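Local coordinates for intimin (Escherichia coli O127:H6 str. E2348/69, PDB 6TQD), which is an outer-membrane adhesin for bacterial attachment to host cells, its D00 and D0 domains forming a constitutively extended juncture in the extracellular passenger, at residues Q22-I27 with I37-S42; S30-D35 with N87-N92; T120-K123 with A129-Y132. All coordinates share one frame; numbering follows the deposited sequence.

Contact 1: residues Q22-I27 with I37-S42; sequences QKIQLI and IVWDDS
The ends of Leu26 and Ile37 meet head-on. Leu26 CD1 lies 3.8 Å from Ile37 CG1 and 4.1 Å from Ile37 CD1. The second methyl of Leu26 serves another partner: CD2 stands 4.2 Å from Trp39 CH2. Leu26 thus forks between two residues of the facing strand.

Trp39 projects the far corner of its six-membered ring into this layer, and Ile24 meets it from across the interface. Both branches of Ile24 close on one ring atom. Ile24 CD1 is 4.0 Å from Trp39 CH2, and Ile24 CG2 is 4.1 Å from the same carbon. CG1 lies anti to the carbonyl carbon (chi1 -63°) and the chain runs on extended (chi2 161°), which brings CD1 to CH2 alongside CG2. The approach of Ile24 CD1 and Leu26 CD2 to the indole is oblique.

No hydrogen bond crosses the contact; it is wholly apolar. It joins the two sheets of a β-sandwich. Strand 21-30 pairs with 62-65 in one sheet, and strand 34-40 forms an edge of the other, beside 76-85. Ile51 of strand 50-53 touches both Ile24 and Trp39, and the ring of Tyr62 meets the indole.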
loop_
_atom_site.group_PDB
_atom_site.type_symbol
_atom_site.label_atom_id
_atom_site.label_comp_id
_atom_site.label_asym_id
_atom_site.label_seq_id
_atom_site.Cartn_x
_atom_site.Cartn_y
_atom_site.Cartn_z
ATOM N N GLN A 22 7.234 12.901 -4.402
ATOM C CA GLN A 22 6.541 13.336 -3.197
ATOM C C GLN A 22 7.395 14.367 -2.472
ATOM O O GLN A 22 8.514 14.064 -2.042
ATOM C CB GLN A 22 6.280 12.143 -2.279
ATOM C CG GLN A 22 5.373 11.095 -2.895
ATOM C CD GLN A 22 3.941 11.576 -3.023
ATOM O OE1 GLN A 22 3.496 12.434 -2.262
ATOM N NE2 GLN A 22 3.213 11.027 -3.986
ATOM N N LYS A 23 6.855 15.573 -2.317
ATOM C CA LYS A 23 7.550 16.614 -1.575
ATOM C C LYS A 23 7.621 16.236 -0.100
ATOM O O LYS A 23 6.673 15.685 0.458
ATOM C CB LYS A 23 6.807 17.939 -1.723
ATOM C CG LYS A 23 7.452 19.114 -1.012
ATOM C CD LYS A 23 6.539 20.336 -1.020
ATOM C CE LYS A 23 7.086 21.460 -0.146
ATOM N NZ LYS A 23 7.105 21.101 1.303
ATOM N N ILE A 24 8.754 16.545 0.522
ATOM C CA ILE A 24 9.012 16.284 1.930
ATOM C C ILE A 24 8.963 17.601 2.683
ATOM O O ILE A 24 9.615 18.569 2.285
ATOM C CB ILE A 24 10.398 15.637 2.099
ATOM C CG1 ILE A 24 10.462 14.281 1.388
ATOM C CG2 ILE A 24 10.719 15.490 3.571
ATOM C CD1 ILE A 24 11.858 13.779 1.111
ATOM N N GLN A 25 8.195 17.645 3.766
ATOM C CA GLN A 25 8.118 18.821 4.622
ATOM C C GLN A 25 9.051 18.648 5.815
ATOM O O GLN A 25 8.891 17.704 6.604
ATOM C CB GLN A 25 6.691 19.104 5.081
ATOM C CG GLN A 25 6.573 20.393 5.873
ATOM C CD GLN A 25 5.164 20.677 6.350
ATOM O OE1 GLN A 25 4.252 19.881 6.139
ATOM N NE2 GLN A 25 4.980 21.824 6.992
ATOM N N LEU A 26 10.030 19.546 5.925
ATOM C CA LEU A 26 10.957 19.603 7.045
ATOM C C LEU A 26 10.690 20.873 7.839
ATOM O O LEU A 26 10.409 21.934 7.260
ATOM C CB LEU A 26 12.400 19.646 6.532
ATOM C CG LEU A 26 12.857 18.511 5.606
ATOM C CD1 LEU A 26 14.317 18.735 5.195
ATOM C CD2 LEU A 26 12.677 17.162 6.249
ATOM N N ILE A 27 10.795 20.782 9.164
ATOM C CA ILE A 27 10.648 21.943 10.041
ATOM C C ILE A 27 11.945 22.081 10.831
ATOM O O ILE A 27 12.221 21.278 11.732
ATOM C CB ILE A 27 9.433 21.822 10.968
ATOM C CG1 ILE A 27 8.143 21.722 10.145
ATOM C CG2 ILE A 27 9.355 23.021 11.901
ATOM C CD1 ILE A 27 6.888 21.503 10.965
ATOM N N ILE A 37 20.917 19.563 4.794
ATOM C CA ILE A 37 20.309 18.332 5.270
ATOM C C ILE A 37 21.072 17.179 4.625
ATOM O O ILE A 37 21.316 17.202 3.410
ATOM C CB ILE A 37 18.823 18.236 4.865
ATOM C CG1 ILE A 37 18.043 19.505 5.216
ATOM C CG2 ILE A 37 18.198 17.024 5.501
ATOM C CD1 ILE A 37 17.943 19.803 6.702
ATOM N N VAL A 38 21.412 16.172 5.421
ATOM C CA VAL A 38 22.119 14.981 4.955
ATOM C C VAL A 38 21.237 13.756 5.178
ATOM O O VAL A 38 20.743 13.526 6.292
ATOM C CB VAL A 38 23.472 14.820 5.674
ATOM C CG1 VAL A 38 24.116 13.508 5.301
ATOM C CG2 VAL A 38 24.401 15.986 5.336
ATOM N N TRP A 39 21.045 12.965 4.119
ATOM C CA TRP A 39 20.086 11.869 4.119
ATOM C C TRP A 39 20.763 10.509 4.012
ATOM O O TRP A 39 21.754 10.352 3.296
ATOM C CB TRP A 39 19.137 11.961 2.910
ATOM C CG TRP A 39 18.197 13.084 2.943
ATOM C CD1 TRP A 39 18.412 14.331 2.442
ATOM C CD2 TRP A 39 16.877 13.091 3.496
ATOM N NE1 TRP A 39 17.307 15.121 2.644
ATOM C CE2 TRP A 39 16.345 14.386 3.284
ATOM C CE3 TRP A 39 16.086 12.124 4.124
ATOM C CZ2 TRP A 39 15.070 14.738 3.689
ATOM C CZ3 TRP A 39 14.802 12.482 4.536
ATOM C CH2 TRP A 39 14.318 13.773 4.320
ATOM N N ASP A 40 20.205 9.533 4.705
ATOM C CA ASP A 40 20.435 8.106 4.452
ATOM C C ASP A 40 19.148 7.571 3.834
ATOM O O ASP A 40 18.153 7.373 4.534
ATOM C CB ASP A 40 20.793 7.343 5.721
ATOM C CG ASP A 40 20.895 5.825 5.496
ATOM O OD1 ASP A 40 20.558 5.337 4.398
ATOM O OD2 ASP A 40 21.320 5.107 6.430
ATOM N N ASP A 41 19.138 7.430 2.513
ATOM C CA ASP A 41 17.995 6.897 1.782
ATOM C C ASP A 41 18.278 5.504 1.221
ATOM O O ASP A 41 17.657 5.092 0.237
ATOM C CB ASP A 41 17.541 7.860 0.690
ATOM C CG ASP A 41 18.575 8.068 -0.383
ATOM O OD1 ASP A 41 19.666 7.461 -0.296
ATOM O OD2 ASP A 41 18.313 8.856 -1.330
ATOM N N SER A 42 19.200 4.767 1.843
ATOM C CA SER A 42 19.617 3.480 1.290
ATOM C C SER A 42 18.454 2.502 1.169
ATOM O O SER A 42 18.457 1.651 0.273
ATOM C CB SER A 42 20.726 2.879 2.147
ATOM O OG SER A 42 20.271 2.661 3.466
#

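Contact 2: residues S30-D35 with N87-N92; sequences SKYGLD and NGNSSN
The Tyr32 ring has Asn87 ND2 over one face and Lys31 CG over the other. Asn87 ND2 sits 3.4 Å above the ring plane, displaced toward the rim. Its closest ring atoms are CG and CD2 of Tyr32, both 3.5 Å away. The amide and ring planes are only 20° apart, but just the ND2 end of the amide lies over the ring. Lys31 CG is 4.0 Å from the plane.

Asn89 adds a second, looser amide. Its ND2 approaches the ring obliquely, 4.0 Å from Tyr32 CD2, with the planes 33° apart. Tyr32 CG lies anti to the carbonyl carbon (chi1 -58°), which swings the ring toward 87-92, and CD2 comes near both asparagines. No hydrogen bond links the two segments. Within 30-35, a weak hydrogen bond from Gly33 N to Ser30 OG spans the turn.

This surface contact brings together two turns at one end of the N-terminal sandwich. The turn before strand 34-40 meets the one joining strands 76-85 and 90-101. Asp85 OD1 accepts from the backbone N of both Asn87 and Asn89. Gly33 pairs through its backbone with Arg86, and Ile5, just before strand 6-9, touches Tyr32 and Asn89.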
loop_
_atom_site.group_PDB
_atom_site.type_symbol
_atom_site.label_atom_id
_atom_site.label_comp_id
_atom_site.label_asym_id
_atom_site.label_seq_id
_atom_site.Cartn_x
_atom_site.Cartn_y
_atom_site.Cartn_z
ATOM N N SER A 30 17.023 26.789 13.859
ATOM C CA SER A 30 18.481 26.877 13.918
ATOM C C SER A 30 18.894 28.252 14.421
ATOM O O SER A 30 18.605 29.263 13.778
ATOM C CB SER A 30 19.087 26.639 12.541
ATOM O OG SER A 30 20.484 26.849 12.550
ATOM N N LYS A 31 19.569 28.281 15.568
ATOM C CA LYS A 31 20.083 29.546 16.095
ATOM C C LYS A 31 21.135 30.155 15.175
ATOM O O LYS A 31 21.190 31.385 15.015
ATOM C CB LYS A 31 20.647 29.324 17.497
ATOM C CG LYS A 31 21.232 30.572 18.152
ATOM C CD LYS A 31 21.767 30.255 19.547
ATOM C CE LYS A 31 22.472 31.461 20.161
ATOM N NZ LYS A 31 23.098 31.133 21.475
ATOM N N TYR A 32 22.010 29.328 14.598
ATOM C CA TYR A 32 23.148 29.815 13.830
ATOM C C TYR A 32 22.934 29.781 12.320
ATOM O O TYR A 32 23.783 30.297 11.581
ATOM C CB TYR A 32 24.422 29.035 14.193
ATOM C CG TYR A 32 24.754 29.122 15.654
ATOM C CD1 TYR A 32 24.958 30.363 16.262
ATOM C CD2 TYR A 32 24.891 27.986 16.432
ATOM C CE1 TYR A 32 25.248 30.452 17.604
ATOM C CE2 TYR A 32 25.189 28.067 17.782
ATOM C CZ TYR A 32 25.374 29.309 18.360
ATOM O OH TYR A 32 25.677 29.401 19.706
ATOM N N GLY A 33 21.827 29.231 11.842
ATOM C CA GLY A 33 21.549 29.185 10.428
ATOM C C GLY A 33 21.737 27.801 9.833
ATOM O O GLY A 33 22.787 27.178 9.995
ATOM N N LEU A 34 20.727 27.327 9.115
ATOM C CA LEU A 34 20.808 26.019 8.491
ATOM C C LEU A 34 21.838 26.033 7.371
ATOM O O LEU A 34 21.887 26.966 6.560
ATOM C CB LEU A 34 19.442 25.630 7.923
ATOM C CG LEU A 34 19.346 24.298 7.168
ATOM C CD1 LEU A 34 19.548 23.113 8.096
ATOM C CD2 LEU A 34 18.011 24.179 6.425
ATOM N N ASP A 35 22.686 25.004 7.345
ATOM C CA ASP A 35 23.625 24.807 6.251
ATOM C C ASP A 35 23.136 23.773 5.245
ATOM O O ASP A 35 23.188 24.014 4.032
ATOM C CB ASP A 35 25.005 24.417 6.806
ATOM C CG ASP A 35 26.047 24.246 5.711
ATOM O OD1 ASP A 35 26.537 25.267 5.201
ATOM O OD2 ASP A 35 26.349 23.084 5.354
ATOM N N ASN A 87 27.761 26.286 11.861
ATOM C CA ASN A 87 28.861 26.029 12.783
ATOM C C ASN A 87 29.250 24.557 12.830
ATOM O O ASN A 87 30.175 24.197 13.563
ATOM C CB ASN A 87 28.479 26.464 14.197
ATOM C CG ASN A 87 28.381 27.975 14.347
ATOM O OD1 ASN A 87 28.463 28.716 13.364
ATOM N ND2 ASN A 87 28.227 28.436 15.579
ATOM N N GLY A 88 28.552 23.701 12.094
ATOM C CA GLY A 88 28.864 22.287 12.092
ATOM C C GLY A 88 28.112 21.454 13.102
ATOM O O GLY A 88 28.362 20.247 13.173
ATOM N N ASN A 89 27.242 22.056 13.912
ATOM C CA ASN A 89 26.381 21.274 14.788
ATOM C C ASN A 89 25.344 20.558 13.940
ATOM O O ASN A 89 25.001 20.995 12.844
ATOM C CB ASN A 89 25.606 22.175 15.747
ATOM C CG ASN A 89 26.509 22.944 16.682
ATOM O OD1 ASN A 89 27.314 22.375 17.441
ATOM N ND2 ASN A 89 26.383 24.259 16.634
ATOM N N SER A 90 24.851 19.441 14.454
ATOM C CA SER A 90 23.785 18.723 13.779
ATOM C C SER A 90 22.583 18.564 14.698
ATOM O O SER A 90 22.645 18.802 15.909
ATOM C CB SER A 90 24.278 17.387 13.242
ATOM O OG SER A 90 24.691 16.540 14.278
ATOM N N SER A 91 21.462 18.191 14.083
ATOM C CA SER A 91 20.233 17.842 14.771
ATOM C C SER A 91 20.225 16.353 15.108
ATOM O O SER A 91 21.177 15.622 14.850
ATOM C CB SER A 91 19.035 18.145 13.871
ATOM O OG SER A 91 19.019 17.266 12.751
ATOM N N ASN A 92 19.111 15.887 15.670
ATOM C CA ASN A 92 18.873 14.454 15.700
ATOM C C ASN A 92 18.813 13.924 14.267
ATOM O O ASN A 92 18.542 14.657 13.307
ATOM C CB ASN A 92 17.513 14.174 16.339
ATOM C CG ASN A 92 17.470 14.464 17.823
ATOM O OD1 ASN A 92 18.462 14.316 18.529
ATOM N ND2 ASN A 92 16.304 14.876 18.309
#

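Contact 3: residues T120-K123 with A129-Y132; sequences TSAK and AITY
Ala122 and Ile130 meet at the centre of this contact. Ala129, first in 129-132, points its CB away from 120-123. Its carbonyl O accepts a hydrogen bond from Lys119 NZ.

Ile130 comes next and turns inward. Its CG1 lies 3.7 Å from Ala122 CB, and its CD1 follows at 3.8 Å from the same methyl. The longer branch therefore lies alongside the alanine with two successive carbons. CG1 stands anti to the carbonyl carbon (chi1 -62°), and CD1 continues the chain extended (chi2 178°). This carries CD1 on toward the backbone of the facing strand, 4.3 Å from Ser121 C. Both Ala122 and Ile130 are buried, and no hydrogen bond passes between the segments.

Thr131 is bound to Asp118 instead: its backbone N gives a hydrogen bond to Asp118 OD1. Tyr132 then carries the apolar layer further into the domain. Its ring meets that of Phe115, with the planes about 35° apart, and it also touches Val202.

The contact lies in the bacterial Ig-like domain and joins its two sheets. Strand 121-123 is the edge strand of one sheet and runs parallel to 197-205, with Ala122 bonded through its backbone to Ile203 and Val205. Strand 130-138 belongs to the other sheet, between 111-117 and 171-177. Val202 and Ala117 close around Ile130.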
loop_
_atom_site.group_PDB
_atom_site.type_symbol
_atom_site.label_atom_id
_atom_site.label_comp_id
_atom_site.label_asym_id
_atom_site.label_seq_id
_atom_site.Cartn_x
_atom_site.Cartn_y
_atom_site.Cartn_z
ATOM N N THR A 120 -6.790 -22.388 -8.436
ATOM C CA THR A 120 -7.018 -21.825 -9.761
ATOM C C THR A 120 -8.106 -22.568 -10.519
ATOM O O THR A 120 -8.605 -22.060 -11.532
ATOM C CB THR A 120 -5.726 -21.862 -10.585
ATOM O OG1 THR A 120 -5.294 -23.216 -10.750
ATOM C CG2 THR A 120 -4.632 -21.050 -9.899
ATOM N N SER A 121 -8.473 -23.754 -10.057
ATOM C CA SER A 121 -9.483 -24.562 -10.723
ATOM C C SER A 121 -10.161 -25.445 -9.685
ATOM O O SER A 121 -9.617 -25.701 -8.603
ATOM C CB SER A 121 -8.882 -25.391 -11.865
ATOM O OG SER A 121 -7.975 -26.363 -11.379
ATOM N N ALA A 122 -11.372 -25.878 -10.017
ATOM C CA ALA A 122 -12.140 -26.755 -9.144
ATOM C C ALA A 122 -13.123 -27.538 -10.000
ATOM O O ALA A 122 -13.438 -27.150 -11.127
ATOM C CB ALA A 122 -12.878 -25.961 -8.061
ATOM N N LYS A 123 -13.606 -28.652 -9.455
ATOM C CA LYS A 123 -14.565 -29.457 -10.190
ATOM C C LYS A 123 -15.911 -28.748 -10.264
ATOM O O LYS A 123 -16.356 -28.101 -9.307
ATOM C CB LYS A 123 -14.730 -30.831 -9.538
ATOM C CG LYS A 123 -15.581 -31.775 -10.377
ATOM C CD LYS A 123 -15.703 -33.169 -9.772
ATOM C CE LYS A 123 -16.565 -34.055 -10.660
ATOM N NZ LYS A 123 -17.024 -35.291 -9.970
ATOM N N ALA A 129 -15.247 -26.248 -3.261
ATOM C CA ALA A 129 -15.219 -24.829 -2.948
ATOM C C ALA A 129 -13.869 -24.232 -3.301
ATOM O O ALA A 129 -12.817 -24.823 -3.035
ATOM C CB ALA A 129 -15.486 -24.615 -1.457
ATOM N N ILE A 130 -13.913 -23.046 -3.906
ATOM C CA ILE A 130 -12.757 -22.159 -4.029
ATOM C C ILE A 130 -12.934 -21.062 -2.991
ATOM O O ILE A 130 -13.962 -20.375 -2.973
ATOM C CB ILE A 130 -12.656 -21.576 -5.443
ATOM C CG1 ILE A 130 -12.452 -22.700 -6.470
ATOM C CG2 ILE A 130 -11.527 -20.552 -5.514
ATOM C CD1 ILE A 130 -12.387 -22.216 -7.906
ATOM N N THR A 131 -11.943 -20.892 -2.118
ATOM C CA THR A 131 -12.039 -19.936 -1.022
ATOM C C THR A 131 -11.221 -18.699 -1.358
ATOM O O THR A 131 -10.030 -18.800 -1.680
ATOM C CB THR A 131 -11.558 -20.540 0.292
ATOM O OG1 THR A 131 -12.356 -21.700 0.585
ATOM C CG2 THR A 131 -11.690 -19.540 1.419
ATOM N N TYR A 132 -11.858 -17.542 -1.255
ATOM C CA TYR A 132 -11.241 -16.258 -1.565
ATOM C C TYR A 132 -10.951 -15.502 -0.280
ATOM O O TYR A 132 -11.721 -15.559 0.677
ATOM C CB TYR A 132 -12.169 -15.410 -2.429
ATOM C CG TYR A 132 -12.323 -15.880 -3.854
ATOM C CD1 TYR A 132 -13.123 -16.974 -4.175
ATOM C CD2 TYR A 132 -11.685 -15.216 -4.888
ATOM C CE1 TYR A 132 -13.261 -17.394 -5.491
ATOM C CE2 TYR A 132 -11.820 -15.627 -6.201
ATOM C CZ TYR A 132 -12.614 -16.716 -6.499
ATOM O OH TYR A 132 -12.764 -17.141 -7.805
#

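How the contacts relate
Contacts 1 and 2 belong to the N-terminal sandwich, while contact 3 lies in the bacterial Ig-like domain. The first two share strand 34-40, and their centres are about 16 Å apart. Contact 1 is buried; contact 2 lies at the surface. Their segments alternate along the chain. Contact 3 is separate, following both in sequence and lying on the other side of the chain's centre. Its centre is about 47 Å from that of contact 1 and about 62 Å from that of contact 2, consistent with an extended two-domain rod. A bound sodium ion lies about 9 Å from the side chain of Leu26 in contact 1.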